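UDP-L-Rhamnose Synthase (Acanthamoeba polyphaga mimivirus, PDB 7JID) probably acts as an NADP-dependent oxidoreductase that makes UDP-L-rhamnose, and binds both NADP and the UDP-sugar. Local coordinates at residues D85-P90 and D147-F152. Sequence-based numbering, arbitrary orientation.
Sequences DNLYGP and DRLMHF. With NAP (NADP nicotinamide-adenine-dinucleotide phosphate), chain D.
CD1 of Leu149 sits over the flat side of Leu87's isopropyl group, 4.1 Å from both CD1 and CD2 of Leu87 and about as far from CG. The side chains cross at about a right angle. Leu87 reaches over because its CG lies anti to the backbone N (chi1 -172°), and branched leucine tips suit a buried seam between helices. Met150 bends at chi2 (-64°) and brings its methyl CE to 3.7 Å from CB of Pro90; a flexible thioether suits a long reach to a rigid ring. Pro90, lacking an N-H, coincides with a kink in its helix.

Polar bonds flank this seam. Asp85 OD1 accepts a hydrogen bond from the adenine amino nitrogen N6A of NADP at 2.9 Å, while OD2 forms a salt bridge with Arg61; two carboxylate oxygens let aspartate hold both. His151 ND1 donates to Asp147 O at 2.8 Å, the oxygen lying in the ring plane; histidine suits because its second ring nitrogen, NE2, can bond Glu128 O.

The contact joins helix 79-99 to helix 138-150 in the Rossmann-type domain. Pro90 and Met150 rest on Tyr106 of strand 103-109, Met150 also touches strand 157-162, and Tyr88 of the second subunit packs on Leu149.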
loop_
_atom_site.group_PDB
_atom_site.type_symbol
_atom_site.label_atom_id
_atom_site.label_comp_id
_atom_site.label_asym_id
_atom_site.label_seq_id
_atom_site.Cartn_x
_atom_site.Cartn_y
_atom_site.Cartn_z
ATOM N N ASP A 85 -2.805 -6.671 5.609
ATOM C CA ASP A 85 -1.968 -7.378 6.591
ATOM C C ASP A 85 -0.502 -7.054 6.373
ATOM O O ASP A 85 0.257 -7.162 7.337
ATOM C CB ASP A 85 -2.275 -8.878 6.573
ATOM C CG ASP A 85 -3.702 -9.228 6.976
ATOM O OD1 ASP A 85 -4.346 -8.440 7.713
ATOM O OD2 ASP A 85 -4.174 -10.332 6.557
ATOM N N ASN A 86 -0.089 -6.812 5.117
ATOM C CA ASN A 86 1.337 -6.751 4.749
ATOM C C ASN A 86 1.799 -5.294 4.613
ATOM O O ASN A 86 3.023 -5.125 4.466
ATOM C CB ASN A 86 1.609 -7.500 3.440
ATOM C CG ASN A 86 1.410 -8.981 3.610
ATOM O OD1 ASN A 86 1.720 -9.526 4.664
ATOM N ND2 ASN A 86 1.037 -9.665 2.515
ATOM N N LEU A 87 0.876 -4.316 4.648
ATOM C CA LEU A 87 1.275 -2.890 4.615
ATOM C C LEU A 87 0.467 -2.112 5.645
ATOM O O LEU A 87 1.081 -1.439 6.522
ATOM C CB LEU A 87 1.087 -2.352 3.197
ATOM C CG LEU A 87 1.637 -0.953 2.945
ATOM C CD1 LEU A 87 2.012 -0.824 1.481
ATOM C CD2 LEU A 87 0.625 0.111 3.348
ATOM N N TYR A 88 -0.857 -2.028 5.481
ATOM C CA TYR A 88 -1.659 -1.134 6.339
ATOM C C TYR A 88 -1.474 -1.433 7.828
ATOM O O TYR A 88 -1.211 -0.454 8.614
ATOM C CB TYR A 88 -3.129 -1.116 5.925
ATOM C CG TYR A 88 -3.934 -0.086 6.681
ATOM C CD1 TYR A 88 -3.747 1.272 6.447
ATOM C CD2 TYR A 88 -4.763 -0.450 7.713
ATOM C CE1 TYR A 88 -4.437 2.234 7.165
ATOM C CE2 TYR A 88 -5.470 0.508 8.441
ATOM C CZ TYR A 88 -5.279 1.858 8.190
ATOM O OH TYR A 88 -5.913 2.796 8.953
ATOM N N GLY A 89 -1.683 -2.672 8.287
ATOM C CA GLY A 89 -1.537 -3.046 9.706
ATOM C C GLY A 89 -0.172 -2.610 10.237
ATOM O O GLY A 89 -0.088 -1.923 11.265
ATOM N N PRO A 90 0.942 -3.002 9.585
ATOM C CA PRO A 90 2.266 -2.570 10.042
ATOM C C PRO A 90 2.405 -1.037 10.126
ATOM O O PRO A 90 3.021 -0.573 11.059
ATOM C CB PRO A 90 3.189 -3.190 8.960
ATOM C CG PRO A 90 2.466 -4.471 8.591
ATOM C CD PRO A 90 1.008 -4.028 8.507
ATOM N N ASP A 147 8.489 -1.768 3.219
ATOM C CA ASP A 147 9.887 -1.607 3.638
ATOM C C ASP A 147 10.294 -0.145 3.424
ATOM O O ASP A 147 10.919 0.420 4.309
ATOM C CB ASP A 147 10.801 -2.524 2.843
ATOM C CG ASP A 147 12.242 -2.394 3.288
ATOM O OD1 ASP A 147 12.631 -3.169 4.170
ATOM O OD2 ASP A 147 12.987 -1.621 2.640
ATOM N N ARG A 148 9.948 0.428 2.286
ATOM C CA ARG A 148 10.275 1.840 2.021
ATOM C C ARG A 148 9.568 2.699 3.073
ATOM O O ARG A 148 10.189 3.640 3.599
ATOM C CB ARG A 148 9.830 2.187 0.609
ATOM C CG ARG A 148 10.594 1.405 -0.443
ATOM C CD ARG A 148 10.189 1.781 -1.836
ATOM N NE ARG A 148 10.732 3.090 -2.175
ATOM C CZ ARG A 148 10.553 3.645 -3.359
ATOM N NH1 ARG A 148 9.851 3.022 -4.284
ATOM N NH2 ARG A 148 11.074 4.835 -3.617
ATOM N N LEU A 149 8.288 2.437 3.337
ATOM C CA LEU A 149 7.509 3.295 4.259
ATOM C C LEU A 149 8.127 3.236 5.647
ATOM O O LEU A 149 8.146 4.272 6.373
ATOM C CB LEU A 149 6.035 2.874 4.270
ATOM C CG LEU A 149 5.285 3.258 3.000
ATOM C CD1 LEU A 149 3.992 2.467 2.872
ATOM C CD2 LEU A 149 5.009 4.750 2.999
ATOM N N MET A 150 8.734 2.111 6.003
ATOM C CA MET A 150 9.343 1.975 7.359
ATOM C C MET A 150 10.560 2.892 7.507
ATOM O O MET A 150 10.878 3.258 8.657
ATOM C CB MET A 150 9.714 0.535 7.693
ATOM C CG MET A 150 8.515 -0.342 7.917
ATOM S SD MET A 150 7.511 0.172 9.364
ATOM C CE MET A 150 6.158 -1.002 9.222
ATOM N N HIS A 151 11.173 3.306 6.405
ATOM C CA HIS A 151 12.357 4.198 6.439
ATOM C C HIS A 151 11.914 5.584 6.919
ATOM O O HIS A 151 12.781 6.338 7.382
ATOM C CB HIS A 151 13.047 4.221 5.077
ATOM C CG HIS A 151 13.891 3.012 4.814
ATOM N ND1 HIS A 151 13.351 1.749 4.487
ATOM C CD2 HIS A 151 15.241 2.863 4.762
ATOM C CE1 HIS A 151 14.344 0.889 4.307
ATOM N NE2 HIS A 151 15.509 1.582 4.377
ATOM N N PHE A 152 10.632 5.940 6.803
ATOM C CA PHE A 152 10.092 7.199 7.383
ATOM C C PHE A 152 9.995 7.128 8.912
ATOM O O PHE A 152 9.707 8.189 9.531
ATOM C CB PHE A 152 8.722 7.530 6.790
ATOM C CG PHE A 152 8.814 7.980 5.369
ATOM C CD1 PHE A 152 9.275 9.241 5.061
ATOM C CD2 PHE A 152 8.405 7.162 4.339
ATOM C CE1 PHE A 152 9.360 9.653 3.740
ATOM C CE2 PHE A 152 8.473 7.582 3.018
ATOM C CZ PHE A 152 8.993 8.819 2.719
HETATM P PA NAP D . 2.109 -16.947 10.311
HETATM O O1A NAP D . 2.331 -18.235 11.069
HETATM O O2A NAP D . 1.040 -16.900 9.263
HETATM O O5B NAP D . 1.853 -15.892 11.464
HETATM C C5B NAP D . 1.275 -14.620 11.166
HETATM C C4B NAP D . 0.385 -14.072 12.271
HETATM O O4B NAP D . -0.023 -12.739 11.992
HETATM C C3B NAP D . -0.857 -14.945 12.382
HETATM O O3B NAP D . -0.932 -15.241 13.797
HETATM C C2B NAP D . -1.963 -14.005 11.921
HETATM O O2B NAP D . -3.085 -14.198 12.728
HETATM C C1B NAP D . -1.414 -12.610 12.213
HETATM N N9A NAP D . -1.962 -11.482 11.484
HETATM C C8A NAP D . -1.987 -11.311 10.170
HETATM N N7A NAP D . -2.526 -10.130 9.859
HETATM C C5A NAP D . -2.867 -9.538 11.011
HETATM C C6A NAP D . -3.498 -8.319 11.339
HETATM N N6A NAP D . -3.861 -7.508 10.373
HETATM N N1A NAP D . -3.704 -8.070 12.679
HETATM C C2A NAP D . -3.288 -8.942 13.608
HETATM N N3A NAP D . -2.696 -10.127 13.390
HETATM C C4A NAP D . -2.467 -10.424 12.082
HETATM O O3 NAP D . 3.408 -16.350 9.570
HETATM P PN NAP D . 4.923 -16.273 10.152
HETATM O O1N NAP D . 5.665 -17.056 9.081
HETATM O O2N NAP D . 5.075 -16.445 11.605
HETATM O O5D NAP D . 5.269 -14.776 9.766
HETATM C C5D NAP D . 5.205 -13.584 10.536
HETATM C C4D NAP D . 5.204 -12.382 9.544
HETATM O O4D NAP D . 6.319 -11.598 9.828
HETATM C C3D NAP D . 5.391 -12.906 8.136
HETATM O O3D NAP D . 5.165 -11.870 7.108
HETATM C C2D NAP D . 6.834 -13.389 8.415
HETATM O O2D NAP D . 7.694 -13.700 7.310
HETATM C C1D NAP D . 7.429 -12.252 9.203
HETATM P P2B NAP D . -4.484 -14.615 12.105
HETATM O O1X NAP D . -4.462 -16.048 11.790
HETATM O O2X NAP D . -5.320 -14.348 13.371
HETATM O O3X NAP D . -4.903 -13.762 10.902
#